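Long-range contacts in FAD dependent oxidoreductase (Chelativorans sp. BNC1, PDB 6PXS), which is an iminodiacetate oxidase that carries FAD and probably uses it to oxidise its substrate: residues 8-13 and 157-162; 27-32 and 169-174. One frame throughout, in Å; residues are numbered along the deposited sequence.

Interaction 1: residues 8-13 and 157-162. With FAD (flavin-adenine dinucleotide), chain E.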
loop_
_atom_site.group_PDB
_atom_site.type_symbol
_atom_site.label_atom_id
_atom_site.label_comp_id
_atom_site.label_asym_id
_atom_site.label_seq_id
_atom_site.Cartn_x
_atom_site.Cartn_y
_atom_site.Cartn_z
ATOM N N ALA A 8 -20.806 -11.799 -0.216
ATOM C CA ALA A 8 -20.100 -12.859 -0.925
ATOM C C ALA A 8 -18.812 -13.236 -0.211
ATOM O O ALA A 8 -17.758 -13.371 -0.844
ATOM C CB ALA A 8 -19.794 -12.433 -2.362
ATOM N N GLY A 9 -18.882 -13.397 1.104
ATOM C CA GLY A 9 -17.785 -13.973 1.847
ATOM C C GLY A 9 -17.710 -15.463 1.617
ATOM O O GLY A 9 -18.263 -16.005 0.654
ATOM N N ILE A 10 -17.020 -16.142 2.530
ATOM C CA ILE A 10 -16.897 -17.586 2.400
ATOM C C ILE A 10 -18.270 -18.240 2.470
ATOM O O ILE A 10 -18.509 -19.272 1.833
ATOM C CB ILE A 10 -15.949 -18.150 3.475
ATOM C CG1 ILE A 10 -15.685 -19.637 3.225
ATOM C CG2 ILE A 10 -16.536 -17.963 4.865
ATOM C CD1 ILE A 10 -14.972 -19.925 1.918
ATOM N N LEU A 11 -19.197 -17.654 3.231
ATOM C CA LEU A 11 -20.502 -18.279 3.414
ATOM C C LEU A 11 -21.424 -17.986 2.237
ATOM O O LEU A 11 -22.027 -18.903 1.669
ATOM C CB LEU A 11 -21.133 -17.802 4.724
ATOM C CG LEU A 11 -22.435 -18.496 5.135
ATOM C CD1 LEU A 11 -22.240 -20.000 5.259
ATOM C CD2 LEU A 11 -22.957 -17.919 6.441
ATOM N N GLY A 12 -21.549 -16.715 1.859
ATOM C CA GLY A 12 -22.344 -16.382 0.692
ATOM C C GLY A 12 -21.796 -16.984 -0.586
ATOM O O GLY A 12 -22.557 -17.305 -1.502
ATOM N N ALA A 13 -20.473 -17.148 -0.666
ATOM C CA ALA A 13 -19.876 -17.739 -1.859
ATOM C C ALA A 13 -20.141 -19.238 -1.921
ATOM O O ALA A 13 -20.407 -19.783 -3.000
ATOM C CB ALA A 13 -18.374 -17.457 -1.889
ATOM N N ALA A 157 -13.029 -17.222 -3.426
ATOM C CA ALA A 157 -12.936 -16.702 -4.786
ATOM C C ALA A 157 -13.204 -17.797 -5.810
ATOM O O ALA A 157 -13.974 -17.601 -6.759
ATOM C CB ALA A 157 -11.557 -16.081 -5.013
ATOM N N SER A 158 -12.576 -18.962 -5.634
ATOM C CA SER A 158 -12.746 -20.045 -6.596
ATOM C C SER A 158 -14.192 -20.518 -6.648
ATOM O O SER A 158 -14.723 -20.795 -7.730
ATOM C CB SER A 158 -11.812 -21.201 -6.245
ATOM O OG SER A 158 -10.459 -20.794 -6.340
ATOM N N MET A 159 -14.846 -20.619 -5.489
ATOM C CA MET A 159 -16.254 -21.005 -5.469
ATOM C C MET A 159 -17.092 -20.048 -6.308
ATOM O O MET A 159 -17.902 -20.476 -7.138
ATOM C CB MET A 159 -16.763 -21.048 -4.031
ATOM C CG MET A 159 -16.172 -22.170 -3.201
ATOM S SD MET A 159 -17.180 -22.555 -1.759
ATOM C CE MET A 159 -15.923 -23.136 -0.632
ATOM N N LEU A 160 -16.910 -18.741 -6.101
ATOM C CA LEU A 160 -17.616 -17.764 -6.922
ATOM C C LEU A 160 -17.320 -17.974 -8.401
ATOM O O LEU A 160 -18.232 -17.942 -9.235
ATOM C CB LEU A 160 -17.229 -16.347 -6.497
ATOM C CG LEU A 160 -17.834 -15.860 -5.182
ATOM C CD1 LEU A 160 -17.173 -14.564 -4.739
ATOM C CD2 LEU A 160 -19.335 -15.668 -5.326
ATOM N N ARG A 161 -16.050 -18.191 -8.746
ATOM C CA ARG A 161 -15.692 -18.406 -10.144
ATOM C C ARG A 161 -16.459 -19.584 -10.731
ATOM O O ARG A 161 -16.990 -19.500 -11.845
ATOM C CB ARG A 161 -14.183 -18.619 -10.268
ATOM C CG ARG A 161 -13.424 -17.344 -10.600
ATOM C CD ARG A 161 -11.922 -17.564 -10.683
ATOM N NE ARG A 161 -11.228 -16.949 -9.551
ATOM C CZ ARG A 161 -10.547 -17.609 -8.617
ATOM N NH1 ARG A 161 -10.428 -18.930 -8.658
ATOM N NH2 ARG A 161 -9.966 -16.934 -7.636
ATOM N N VAL A 162 -16.532 -20.695 -9.995
ATOM C CA VAL A 162 -17.288 -21.847 -10.476
ATOM C C VAL A 162 -18.773 -21.515 -10.549
ATOM O O VAL A 162 -19.484 -21.978 -11.449
ATOM C CB VAL A 162 -17.030 -23.072 -9.581
ATOM C CG1 VAL A 162 -17.927 -24.226 -9.998
ATOM C CG2 VAL A 162 -15.567 -23.478 -9.642
HETATM P PA FAD E . -17.646 -11.897 5.470
HETATM O O1A FAD E . -17.278 -10.641 6.168
HETATM O O2A FAD E . -16.460 -12.643 4.853
HETATM O O5B FAD E . -18.738 -11.653 4.370
HETATM C C5B FAD E . -19.657 -10.544 4.457
HETATM C C4B FAD E . -19.766 -9.904 3.097
HETATM O O4B FAD E . -21.078 -9.312 2.943
HETATM C C3B FAD E . -18.759 -8.782 2.838
HETATM O O3B FAD E . -18.266 -8.854 1.506
HETATM C C2B FAD E . -19.593 -7.519 3.064
HETATM O O2B FAD E . -19.091 -6.402 2.340
HETATM C C1B FAD E . -20.938 -7.977 2.512
HETATM N N9A FAD E . -22.083 -7.208 2.989
HETATM C C8A FAD E . -22.460 -6.998 4.288
HETATM N N7A FAD E . -23.536 -6.258 4.418
HETATM C C5A FAD E . -23.890 -5.962 3.110
HETATM C C6A FAD E . -24.946 -5.211 2.558
HETATM N N6A FAD E . -25.879 -4.594 3.287
HETATM N N1A FAD E . -25.008 -5.114 1.212
HETATM C C2A FAD E . -24.079 -5.726 0.474
HETATM N N3A FAD E . -23.041 -6.459 0.885
HETATM C C4A FAD E . -23.002 -6.539 2.219
HETATM N N1 FAD E . -11.952 -19.199 10.597
HETATM C C2 FAD E . -11.423 -20.457 10.563
HETATM O O2 FAD E . -12.127 -21.450 10.352
HETATM N N3 FAD E . -10.065 -20.638 10.764
HETATM C C4 FAD E . -9.144 -19.641 11.010
HETATM O O4 FAD E . -7.959 -19.923 11.175
HETATM C C4X FAD E . -9.716 -18.308 11.048
HETATM N N5 FAD E . -8.917 -17.305 11.275
HETATM C C5X FAD E . -9.462 -16.031 11.310
HETATM C C6 FAD E . -8.619 -14.948 11.553
HETATM C C7 FAD E . -9.115 -13.648 11.593
HETATM C C7M FAD E . -8.174 -12.503 11.859
HETATM C C8 FAD E . -10.486 -13.424 11.396
HETATM C C8M FAD E . -11.055 -12.029 11.437
HETATM C C9 FAD E . -11.329 -14.504 11.153
HETATM C C9A FAD E . -10.831 -15.801 11.109
HETATM N N10 FAD E . -11.660 -16.914 10.861
HETATM C C10 FAD E . -11.135 -18.186 10.829
HETATM C "C1'" FAD E . -13.108 -16.744 10.657
HETATM C "C2'" FAD E . -13.486 -16.488 9.199
HETATM O "O2'" FAD E . -12.529 -15.626 8.582
HETATM C "C3'" FAD E . -14.862 -15.823 9.151
HETATM O "O3'" FAD E . -15.718 -16.454 10.097
HETATM C "C4'" FAD E . -15.543 -15.873 7.783
HETATM O "O4'" FAD E . -14.688 -15.263 6.817
HETATM C "C5'" FAD E . -16.887 -15.177 7.807
HETATM O "O5'" FAD E . -17.440 -15.167 6.475
HETATM P P FAD E . -18.771 -14.390 6.156
HETATM O O1P FAD E . -19.840 -14.803 7.173
HETATM O O2P FAD E . -19.166 -14.521 4.730
HETATM O O3P FAD E . -18.369 -12.886 6.476
#
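Ala13 and Leu160 mark the closest backbone approach, with CA atoms 5.5 Å apart, where the first turn of helix 10-20 faces helix 152-164. The side chains that meet are apolar, and the contact is buried. Leu160 and Met159 share it from helix 152-164. Leu160 CG lies anti to the carbonyl carbon (chi1 -74°), which turns the branched end toward segment 8-13. Leu160 CG rests 3.7 Å from Ala13 CB, and the branch divides around that methyl. CD2 stays beside Ala13, while CD1 reaches back to Ala8, 4.1 Å from its CB. With an alanine here the CD1 contact to Ala8 and the CG and CD2 contacts to Ala13 would go, which would probably leave a gap between segment 8-13 and helix 152-164. The preceding residue, Met159, sets its CB against Ala13 O. Its extended chain then takes CE to 4.2 Å from Ile10 CD1. Pro341 of helix 336-352 touches both Ile10 and Met159. The other side of segment 8-13 serves the cofactor. Gly9, the N-cap residue, has its CA 3.2 Å from FAD O2P, where a side chain would collide with the phosphate. Leu11 N gives O2P a weak hydrogen bond (3.5 Å), and Ile10 CG2 lies against FAD O5'. Gly7, Gly9 and Gly12 fit the GxGxxG turn of a Rossmann-type dinucleotide fold, here with helix 152-164 packed behind the phosphate-binding helix.

Interaction 2: residues 27-32 and 169-174. With FAD (flavin-adenine dinucleotide), chain E.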
loop_
_atom_site.group_PDB
_atom_site.type_symbol
_atom_site.label_atom_id
_atom_site.label_comp_id
_atom_site.label_asym_id
_atom_site.label_seq_id
_atom_site.Cartn_x
_atom_site.Cartn_y
_atom_site.Cartn_z
ATOM N N GLU A 27 -28.175 -14.478 -8.219
ATOM C CA GLU A 27 -27.731 -13.093 -8.354
ATOM C C GLU A 27 -27.003 -12.714 -7.072
ATOM O O GLU A 27 -27.621 -12.621 -6.006
ATOM C CB GLU A 27 -28.910 -12.157 -8.620
ATOM C CG GLU A 27 -28.527 -10.684 -8.722
ATOM C CD GLU A 27 -29.715 -9.787 -9.019
ATOM O OE1 GLU A 27 -30.862 -10.283 -8.983
ATOM O OE2 GLU A 27 -29.502 -8.585 -9.290
ATOM N N ILE A 28 -25.695 -12.489 -7.175
ATOM C CA ILE A 28 -24.838 -12.232 -6.023
ATOM C C ILE A 28 -24.513 -10.747 -5.967
ATOM O O ILE A 28 -24.178 -10.129 -6.986
ATOM C CB ILE A 28 -23.544 -13.067 -6.092
ATOM C CG1 ILE A 28 -23.856 -14.515 -6.477
ATOM C CG2 ILE A 28 -22.817 -13.020 -4.755
ATOM C CD1 ILE A 28 -22.623 -15.374 -6.660
ATOM N N ILE A 29 -24.602 -10.173 -4.769
ATOM C CA ILE A 29 -24.264 -8.776 -4.526
ATOM C C ILE A 29 -23.351 -8.718 -3.311
ATOM O O ILE A 29 -23.653 -9.326 -2.277
ATOM C CB ILE A 29 -25.521 -7.912 -4.307
ATOM C CG1 ILE A 29 -26.471 -8.053 -5.502
ATOM C CG2 ILE A 29 -25.129 -6.454 -4.094
ATOM C CD1 ILE A 29 -27.805 -7.364 -5.317
ATOM N N ASP A 30 -22.242 -7.993 -3.432
ATOM C CA ASP A 30 -21.251 -7.924 -2.362
ATOM C C ASP A 30 -20.550 -6.578 -2.422
ATOM O O ASP A 30 -19.920 -6.248 -3.432
ATOM C CB ASP A 30 -20.238 -9.065 -2.484
ATOM C CG ASP A 30 -19.167 -9.014 -1.408
ATOM O OD1 ASP A 30 -19.489 -9.287 -0.232
ATOM O OD2 ASP A 30 -18.003 -8.703 -1.742
ATOM N N GLN A 31 -20.650 -5.810 -1.335
ATOM C CA GLN A 31 -20.007 -4.503 -1.283
ATOM C C GLN A 31 -18.500 -4.619 -1.091
ATOM O O GLN A 31 -17.753 -3.732 -1.522
ATOM C CB GLN A 31 -20.624 -3.671 -0.155
ATOM C CG GLN A 31 -20.000 -2.297 0.063
ATOM C CD GLN A 31 -20.260 -1.341 -1.083
ATOM O OE1 GLN A 31 -20.018 -1.665 -2.244
ATOM N NE2 GLN A 31 -20.759 -0.152 -0.759
ATOM N N ASN A 32 -18.036 -5.699 -0.462
ATOM C CA ASN A 32 -16.625 -5.863 -0.114
ATOM C C ASN A 32 -16.185 -4.774 0.863
ATOM O O ASN A 32 -15.219 -4.045 0.628
ATOM C CB ASN A 32 -15.744 -5.861 -1.368
ATOM C CG ASN A 32 -14.352 -6.405 -1.104
ATOM O OD1 ASN A 32 -14.067 -7.569 -1.384
ATOM N ND2 ASN A 32 -13.480 -5.565 -0.559
ATOM N N THR A 169 -24.262 -14.413 -11.333
ATOM C CA THR A 169 -23.817 -13.046 -11.569
ATOM C C THR A 169 -23.257 -12.457 -10.283
ATOM O O THR A 169 -23.764 -12.734 -9.192
ATOM C CB THR A 169 -24.962 -12.161 -12.077
ATOM O OG1 THR A 169 -25.923 -11.971 -11.032
ATOM C CG2 THR A 169 -25.643 -12.801 -13.278
ATOM N N LEU A 170 -22.215 -11.640 -10.420
ATOM C CA LEU A 170 -21.562 -10.998 -9.288
ATOM C C LEU A 170 -21.450 -9.507 -9.562
ATOM O O LEU A 170 -21.064 -9.103 -10.663
ATOM C CB LEU A 170 -20.177 -11.600 -9.037
ATOM C CG LEU A 170 -19.337 -10.956 -7.933
ATOM C CD1 LEU A 170 -20.046 -11.035 -6.589
ATOM C CD2 LEU A 170 -17.972 -11.621 -7.863
ATOM N N ARG A 171 -21.781 -8.698 -8.558
ATOM C CA ARG A 171 -21.812 -7.251 -8.709
ATOM C C ARG A 171 -21.403 -6.606 -7.393
ATOM O O ARG A 171 -21.673 -7.138 -6.314
ATOM C CB ARG A 171 -23.206 -6.775 -9.138
ATOM C CG ARG A 171 -23.461 -5.287 -8.951
ATOM C CD ARG A 171 -24.694 -4.838 -9.729
ATOM N NE ARG A 171 -25.877 -5.641 -9.419
ATOM C CZ ARG A 171 -26.795 -5.326 -8.507
ATOM N NH1 ARG A 171 -26.688 -4.213 -7.790
ATOM N NH2 ARG A 171 -27.830 -6.132 -8.311
ATOM N N ASN A 172 -20.742 -5.456 -7.496
ATOM C CA ASN A 172 -20.330 -4.674 -6.335
ATOM C C ASN A 172 -21.388 -3.602 -6.101
ATOM O O ASN A 172 -21.522 -2.668 -6.899
ATOM C CB ASN A 172 -18.951 -4.056 -6.550
ATOM C CG ASN A 172 -18.372 -3.461 -5.280
ATOM O OD1 ASN A 172 -18.399 -2.247 -5.077
ATOM N ND2 ASN A 172 -17.841 -4.318 -4.416
ATOM N N ASP A 173 -22.139 -3.739 -5.014
ATOM C CA ASP A 173 -23.245 -2.833 -4.739
ATOM C C ASP A 173 -23.653 -2.996 -3.283
ATOM O O ASP A 173 -23.324 -3.993 -2.635
ATOM C CB ASP A 173 -24.429 -3.106 -5.674
ATOM C CG ASP A 173 -25.403 -1.948 -5.737
ATOM O OD1 ASP A 173 -25.135 -0.910 -5.098
ATOM O OD2 ASP A 173 -26.436 -2.075 -6.429
ATOM N N TYR A 174 -24.370 -1.996 -2.775
ATOM C CA TYR A 174 -24.898 -2.005 -1.416
ATOM C C TYR A 174 -26.415 -2.012 -1.501
ATOM O O TYR A 174 -27.013 -1.080 -2.049
ATOM C CB TYR A 174 -24.404 -0.795 -0.621
ATOM C CG TYR A 174 -24.743 -0.844 0.854
ATOM C CD1 TYR A 174 -23.974 -1.592 1.737
ATOM C CD2 TYR A 174 -25.824 -0.136 1.366
ATOM C CE1 TYR A 174 -24.275 -1.639 3.087
ATOM C CE2 TYR A 174 -26.134 -0.176 2.714
ATOM C CZ TYR A 174 -25.356 -0.929 3.571
ATOM O OH TYR A 174 -25.659 -0.974 4.914
HETATM P PA FAD E . -17.646 -11.897 5.470
HETATM O O1A FAD E . -17.278 -10.641 6.168
HETATM O O2A FAD E . -16.460 -12.643 4.853
HETATM O O5B FAD E . -18.738 -11.653 4.370
HETATM C C5B FAD E . -19.657 -10.544 4.457
HETATM C C4B FAD E . -19.766 -9.904 3.097
HETATM O O4B FAD E . -21.078 -9.312 2.943
HETATM C C3B FAD E . -18.759 -8.782 2.838
HETATM O O3B FAD E . -18.266 -8.854 1.506
HETATM C C2B FAD E . -19.593 -7.519 3.064
HETATM O O2B FAD E . -19.091 -6.402 2.340
HETATM C C1B FAD E . -20.938 -7.977 2.512
HETATM N N9A FAD E . -22.083 -7.208 2.989
HETATM C C8A FAD E . -22.460 -6.998 4.288
HETATM N N7A FAD E . -23.536 -6.258 4.418
HETATM C C5A FAD E . -23.890 -5.962 3.110
HETATM C C6A FAD E . -24.946 -5.211 2.558
HETATM N N6A FAD E . -25.879 -4.594 3.287
HETATM N N1A FAD E . -25.008 -5.114 1.212
HETATM C C2A FAD E . -24.079 -5.726 0.474
HETATM N N3A FAD E . -23.041 -6.459 0.885
HETATM C C4A FAD E . -23.002 -6.539 2.219
HETATM N N1 FAD E . -11.952 -19.199 10.597
HETATM C C2 FAD E . -11.423 -20.457 10.563
HETATM O O2 FAD E . -12.127 -21.450 10.352
HETATM N N3 FAD E . -10.065 -20.638 10.764
HETATM C C4 FAD E . -9.144 -19.641 11.010
HETATM O O4 FAD E . -7.959 -19.923 11.175
HETATM C C4X FAD E . -9.716 -18.308 11.048
HETATM N N5 FAD E . -8.917 -17.305 11.275
HETATM C C5X FAD E . -9.462 -16.031 11.310
HETATM C C6 FAD E . -8.619 -14.948 11.553
HETATM C C7 FAD E . -9.115 -13.648 11.593
HETATM C C7M FAD E . -8.174 -12.503 11.859
HETATM C C8 FAD E . -10.486 -13.424 11.396
HETATM C C8M FAD E . -11.055 -12.029 11.437
HETATM C C9 FAD E . -11.329 -14.504 11.153
HETATM C C9A FAD E . -10.831 -15.801 11.109
HETATM N N10 FAD E . -11.660 -16.914 10.861
HETATM C C10 FAD E . -11.135 -18.186 10.829
HETATM C "C1'" FAD E . -13.108 -16.744 10.657
HETATM C "C2'" FAD E . -13.486 -16.488 9.199
HETATM O "O2'" FAD E . -12.529 -15.626 8.582
HETATM C "C3'" FAD E . -14.862 -15.823 9.151
HETATM O "O3'" FAD E . -15.718 -16.454 10.097
HETATM C "C4'" FAD E . -15.543 -15.873 7.783
HETATM O "O4'" FAD E . -14.688 -15.263 6.817
HETATM C "C5'" FAD E . -16.887 -15.177 7.807
HETATM O "O5'" FAD E . -17.440 -15.167 6.475
HETATM P P FAD E . -18.771 -14.390 6.156
HETATM O O1P FAD E . -19.840 -14.803 7.173
HETATM O O2P FAD E . -19.166 -14.521 4.730
HETATM O O3P FAD E . -18.369 -12.886 6.476
#
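Glu27 and Arg171 meet because one chain runs straight and the other bends. Glu27 is extended, with CG anti to the backbone N (chi1 178°). Arg171 turns at chi3 (53°), which brings its guanidinium back over strand 26-29. Arg171 NH2 then forms a salt bridge to Glu27 OE2 at 3.1 Å. OE2 lies in the guanidinium plane and is met on its anti side; the two groups are turned 58° apart. Arg171 NH1 bridges Asp173 OD2 in the same plane, so one guanidinium ties two acids. Ile29 CG1 covers one face of it, 3.7 Å from NH2, and Ile29 CG2 packs on Asp173 CB. On the other face of the sheet, Ile28 CG2 meets Leu170 CD1 at 3.9 Å.

The strands themselves are parallel neighbours. Ile28 N bonds to Thr169 O (2.8 Å), Arg171 N weakly to Ile28 O, and Asp30 N to Arg171 O (3.1 Å). Past the strands, Asn172 ND2 gives Gln31 O a weak hydrogen bond. Asn172 OD1 accepts from Tyr273 N of the third subunit.

This end of the strands holds the adenosine half of FAD. Gln31 N makes a weak hydrogen bond to FAD N3A at 3.3 Å. Tyr174 meets the adenine obliquely, its CE1 3.4 Å from FAD N6A. Asp30, a residue of the FAD site, lies beside the ribose, and its OD1 accepts the N-H of Ala8.

The chemistry is thus split along the strands. The single guanidinium of Arg171 is likely to offset the repulsion between the carboxylates of Glu27 and Asp173. At the cofactor end, within these segments, the adenine is met by one weak backbone bond and by the Tyr174 ring.

In the fold
Both contacts belong to the FAD-binding Rossmann-type part of the chain, and their segments alternate along it. Helix 10-20 leads on to strand 26-29, and helix 152-164 to strand 169-171, so the same two helix-strand units meet twice. Interaction 1 joins the helices and is buried and apolar. Interaction 2 joins the strands at the edge of the sheet within this chain, is only partly buried, and relies on backbone bonds and charges. They touch where Leu160 CD2 packs on Ile28 CD1 and Ala8 CB on Ile28 CG2, and through a probable hydrogen bond from Ala8 N to Asp30 OD1. The cofactor spans both: interaction 1 lies by its phosphates, interaction 2 by its adenosine.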